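Local coordinates for hypothetical protein EF2904 (Enterococcus faecalis, PDB 2AZ4) that binds two zinc ions in a metallo-beta-lactamase fold and may bind RNA and act as an exonuclease, at residues 258-272 against 281-295. Residues are numbered along the deposited sequence; the frame is centred on the assembly and turned at random.
Sequences FNGYPANVERFAKII and LEANMAALLLEVFGI
Met285 lies over a face of the Phe268 ring, its SD 4.0 Å from the ring centroid and close to the normal, a Met-aromatic contact. CG rests over the same face as a CH-pi contact. With CG anti to the backbone N (chi1 -167°), the flexible thioether bends at chi2 and chi3, bringing SD to Pro262 CB and turning CE back to the ring and to Pro262 O. Leu281 CD2 lies at the ring's edge, near its plane, 3.7 Å from Phe268 CD1, and also meets the edge of Phe258 at CZ, so one methyl touches the edges of both rings.

Farther along, Val265 is a knob in a hole formed by Met285, Leu288, Leu289 and Phe293. Its two methyls divide the work: CG1 reaches Leu289 CD1 at 3.7 Å as well as the Phe293 ring, while CG2 turns to Leu288. Small Ala269 lets Leu289, Phe293 and Ile295 come close to its helix, and Ile272 CD1 presses tightly on Leu289 CD2 at 3.3 Å. Glu266 lends its aliphatic CG to Phe293 CZ, at 3.5 Å.

The helices 265-272 and 283-293 cross nearly perpendicularly (-96°), their axes 10.4 Å apart. Glu282 caps the second, OE1 accepting from Met285 N at 3.1 Å, which fixes the backbone carrying the methionine; Asn264 caps the first through a weak bond to Arg267 N. Strand 256-260, helix 265-274 and strand 278-282 form a beta-alpha-beta crossover in a parallel sheet, passing over strand 328-331. Without hydrogen bonds between the segments, their fit depends on shape, while the polar caps serve each helix separately.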
# COMPACT_ATOMS: atom_id res chain seq x y z
N PHE A 258 -10.74 12.31 14.07
CA PHE A 258 -10.63 11.65 12.79
C PHE A 258 -9.66 10.49 12.90
O PHE A 258 -9.00 10.33 13.93
CB PHE A 258 -10.15 12.65 11.72
CG PHE A 258 -8.67 12.93 11.77
CD1 PHE A 258 -7.82 12.39 10.82
CD2 PHE A 258 -8.12 13.70 12.80
CE1 PHE A 258 -6.44 12.64 10.87
CE2 PHE A 258 -6.74 13.95 12.86
CZ PHE A 258 -5.91 13.42 11.90
N ASN A 259 -9.55 9.71 11.84
CA ASN A 259 -8.45 8.76 11.71
C ASN A 259 -8.19 8.49 10.25
O ASN A 259 -9.08 8.70 9.41
CB ASN A 259 -8.72 7.48 12.50
CG ASN A 259 -7.44 6.63 12.73
OD1 ASN A 259 -6.31 7.10 12.57
ND2 ASN A 259 -7.63 5.39 13.11
N GLY A 260 -6.97 8.06 9.93
CA GLY A 260 -6.62 7.74 8.57
C GLY A 260 -5.72 6.53 8.61
O GLY A 260 -5.47 5.96 9.68
N TYR A 261 -5.22 6.12 7.46
CA TYR A 261 -4.36 4.95 7.43
C TYR A 261 -2.92 5.44 7.42
O TYR A 261 -2.62 6.31 6.64
CB TYR A 261 -4.69 4.07 6.22
CG TYR A 261 -3.96 2.76 6.31
CD1 TYR A 261 -4.40 1.77 7.20
CD2 TYR A 261 -2.80 2.53 5.58
CE1 TYR A 261 -3.70 0.56 7.35
CE2 TYR A 261 -2.10 1.34 5.70
CZ TYR A 261 -2.56 0.36 6.58
OH TYR A 261 -1.87 -0.84 6.71
N PRO A 262 -2.04 4.91 8.29
CA PRO A 262 -0.72 5.55 8.49
C PRO A 262 0.23 5.63 7.28
O PRO A 262 1.08 6.52 7.22
CB PRO A 262 -0.07 4.71 9.61
CG PRO A 262 -1.18 3.96 10.23
CD PRO A 262 -2.17 3.70 9.12
N ALA A 263 0.10 4.72 6.33
CA ALA A 263 0.90 4.79 5.11
C ALA A 263 0.60 6.03 4.26
O ALA A 263 1.43 6.44 3.45
CB ALA A 263 0.77 3.49 4.29
N ASN A 264 -0.58 6.63 4.44
CA ASN A 264 -0.91 7.89 3.73
C ASN A 264 -0.40 9.12 4.46
O ASN A 264 -1.17 9.97 4.92
CB ASN A 264 -2.42 8.01 3.45
CG ASN A 264 -2.70 8.92 2.28
OD1 ASN A 264 -1.87 9.77 1.91
ND2 ASN A 264 -3.88 8.76 1.69
N VAL A 265 0.93 9.23 4.55
CA VAL A 265 1.56 10.24 5.39
C VAL A 265 1.25 11.64 4.86
O VAL A 265 1.07 12.57 5.63
CB VAL A 265 3.07 10.04 5.48
CG1 VAL A 265 3.61 10.82 6.66
CG2 VAL A 265 3.41 8.57 5.73
N GLU A 266 1.17 11.78 3.54
CA GLU A 266 0.90 13.08 2.94
C GLU A 266 -0.49 13.61 3.22
O GLU A 266 -0.67 14.83 3.26
CB GLU A 266 1.13 13.05 1.43
CG GLU A 266 2.56 13.29 1.02
CD GLU A 266 2.65 13.66 -0.46
OE1 GLU A 266 2.42 14.85 -0.79
OE2 GLU A 266 2.91 12.76 -1.28
N ARG A 267 -1.48 12.73 3.36
CA ARG A 267 -2.80 13.18 3.77
C ARG A 267 -2.72 13.78 5.18
O ARG A 267 -3.26 14.86 5.42
CB ARG A 267 -3.85 12.06 3.71
CG ARG A 267 -5.25 12.52 4.14
CD ARG A 267 -6.34 11.44 4.02
NE ARG A 267 -6.47 10.92 2.66
CZ ARG A 267 -7.26 9.90 2.32
NH1 ARG A 267 -8.02 9.31 3.24
NH2 ARG A 267 -7.28 9.45 1.06
N PHE A 268 -2.04 13.10 6.10
CA PHE A 268 -1.84 13.67 7.45
C PHE A 268 -1.14 15.01 7.40
O PHE A 268 -1.61 15.99 8.00
CB PHE A 268 -1.10 12.70 8.35
CG PHE A 268 -1.95 11.58 8.85
CD1 PHE A 268 -2.70 11.73 10.04
CD2 PHE A 268 -2.04 10.37 8.14
CE1 PHE A 268 -3.50 10.68 10.53
CE2 PHE A 268 -2.85 9.32 8.61
CZ PHE A 268 -3.58 9.46 9.81
N ALA A 269 -0.04 15.06 6.65
CA ALA A 269 0.69 16.31 6.39
C ALA A 269 -0.21 17.43 5.87
O ALA A 269 -0.13 18.57 6.36
CB ALA A 269 1.89 16.06 5.45
N LYS A 270 -1.06 17.12 4.89
CA LYS A 270 -1.99 18.13 4.34
C LYS A 270 -3.04 18.59 5.33
O LYS A 270 -3.41 19.78 5.36
CB LYS A 270 -2.71 17.62 3.07
CG LYS A 270 -1.77 17.27 1.93
CD LYS A 270 -1.07 18.53 1.37
CE LYS A 270 0.22 18.19 0.62
NZ LYS A 270 0.63 19.30 -0.31
N ILE A 271 -3.56 17.65 6.11
CA ILE A 271 -4.51 18.01 7.15
C ILE A 271 -3.87 19.02 8.12
O ILE A 271 -4.45 20.06 8.42
CB ILE A 271 -5.11 16.74 7.86
CG1 ILE A 271 -6.04 16.02 6.88
CG2 ILE A 271 -5.88 17.13 9.14
CD1 ILE A 271 -6.35 14.59 7.27
N ILE A 272 -2.66 18.70 8.60
CA ILE A 272 -1.89 19.60 9.46
C ILE A 272 -1.71 20.99 8.83
O ILE A 272 -1.85 22.02 9.51
CB ILE A 272 -0.53 18.95 9.80
CG1 ILE A 272 -0.76 17.71 10.66
CG2 ILE A 272 0.41 19.93 10.50
CD1 ILE A 272 0.49 16.88 10.90
N LEU A 281 -1.98 14.38 16.84
CA LEU A 281 -1.96 13.00 16.35
C LEU A 281 -1.57 12.00 17.47
O LEU A 281 -0.96 12.39 18.47
CB LEU A 281 -1.00 12.85 15.15
CG LEU A 281 -1.23 13.65 13.85
CD1 LEU A 281 -0.23 13.33 12.71
CD2 LEU A 281 -2.66 13.47 13.32
N GLU A 282 -1.92 10.73 17.28
CA GLU A 282 -1.40 9.69 18.14
C GLU A 282 0.12 9.70 17.96
O GLU A 282 0.60 10.01 16.88
CB GLU A 282 -2.02 8.34 17.74
CG GLU A 282 -1.56 7.16 18.59
CD GLU A 282 -0.30 6.53 18.04
OE1 GLU A 282 -0.06 6.69 16.83
OE2 GLU A 282 0.48 5.89 18.79
N ALA A 283 0.87 9.36 19.01
CA ALA A 283 2.34 9.55 19.02
C ALA A 283 3.12 8.87 17.90
O ALA A 283 4.06 9.47 17.34
CB ALA A 283 2.93 9.21 20.39
N ASN A 284 2.76 7.63 17.57
CA ASN A 284 3.48 6.85 16.54
C ASN A 284 3.26 7.46 15.18
O ASN A 284 4.16 7.45 14.34
CB ASN A 284 3.07 5.37 16.55
CG ASN A 284 3.57 4.63 17.81
OD1 ASN A 284 4.73 4.28 17.92
ND2 ASN A 284 2.67 4.41 18.76
N MET A 285 2.08 8.02 14.95
CA MET A 285 1.80 8.74 13.72
C MET A 285 2.62 10.05 13.63
O MET A 285 3.17 10.39 12.57
CB MET A 285 0.30 9.02 13.53
CG MET A 285 -0.06 9.50 12.10
SD MET A 285 0.21 8.22 10.82
CE MET A 285 1.10 9.21 9.63
N ALA A 286 2.68 10.79 14.74
CA ALA A 286 3.52 11.97 14.83
C ALA A 286 4.97 11.62 14.56
O ALA A 286 5.67 12.34 13.84
CB ALA A 286 3.38 12.63 16.21
N ALA A 287 5.43 10.51 15.12
CA ALA A 287 6.82 10.11 14.97
C ALA A 287 7.17 9.77 13.52
O ALA A 287 8.25 10.14 13.04
CB ALA A 287 7.14 8.92 15.88
N LEU A 288 6.27 9.04 12.84
CA LEU A 288 6.40 8.73 11.41
C LEU A 288 6.47 10.01 10.57
O LEU A 288 7.29 10.14 9.65
CB LEU A 288 5.21 7.87 10.93
CG LEU A 288 5.28 7.34 9.48
CD1 LEU A 288 6.63 6.63 9.17
CD2 LEU A 288 4.09 6.43 9.20
N LEU A 289 5.60 10.96 10.89
CA LEU A 289 5.58 12.24 10.19
C LEU A 289 6.90 12.98 10.33
O LEU A 289 7.39 13.63 9.38
CB LEU A 289 4.49 13.10 10.78
CG LEU A 289 4.13 14.30 9.94
CD1 LEU A 289 3.24 13.86 8.79
CD2 LEU A 289 3.39 15.25 10.82
N LEU A 290 7.45 12.90 11.54
CA LEU A 290 8.71 13.56 11.85
C LEU A 290 9.81 12.86 11.06
O LEU A 290 10.64 13.52 10.45
CB LEU A 290 9.00 13.50 13.36
CG LEU A 290 10.37 14.00 13.87
CD1 LEU A 290 10.61 15.48 13.50
CD2 LEU A 290 10.49 13.79 15.38
N GLU A 291 9.77 11.54 11.02
CA GLU A 291 10.79 10.76 10.33
C GLU A 291 10.81 11.02 8.82
O GLU A 291 11.87 11.27 8.24
CB GLU A 291 10.61 9.27 10.61
CG GLU A 291 11.76 8.45 10.06
CD GLU A 291 11.51 6.97 10.17
OE1 GLU A 291 10.49 6.59 10.78
OE2 GLU A 291 12.34 6.19 9.64
N VAL A 292 9.63 11.00 8.20
CA VAL A 292 9.46 11.16 6.76
C VAL A 292 9.59 12.62 6.27
O VAL A 292 10.23 12.88 5.25
CB VAL A 292 8.10 10.51 6.30
CG1 VAL A 292 7.81 10.81 4.84
CG2 VAL A 292 8.12 9.00 6.50
N PHE A 293 8.96 13.56 6.97
CA PHE A 293 8.87 14.96 6.52
C PHE A 293 9.58 16.00 7.39
O PHE A 293 9.64 17.17 7.01
CB PHE A 293 7.41 15.38 6.37
CG PHE A 293 6.69 14.72 5.23
CD1 PHE A 293 7.22 14.76 3.95
CD2 PHE A 293 5.50 14.05 5.44
CE1 PHE A 293 6.56 14.16 2.89
CE2 PHE A 293 4.85 13.42 4.38
CZ PHE A 293 5.37 13.48 3.11
N GLY A 294 10.08 15.59 8.55
CA GLY A 294 10.61 16.55 9.52
C GLY A 294 9.54 17.45 10.12
O GLY A 294 9.85 18.49 10.70
N ILE A 295 8.27 17.05 9.99
CA ILE A 295 7.17 17.86 10.50
C ILE A 295 6.93 17.54 11.98
O ILE A 295 6.91 16.38 12.38
CB ILE A 295 5.91 17.71 9.65
CG1 ILE A 295 6.11 18.42 8.31
CG2 ILE A 295 4.67 18.30 10.38
CD1 ILE A 295 4.99 18.13 7.28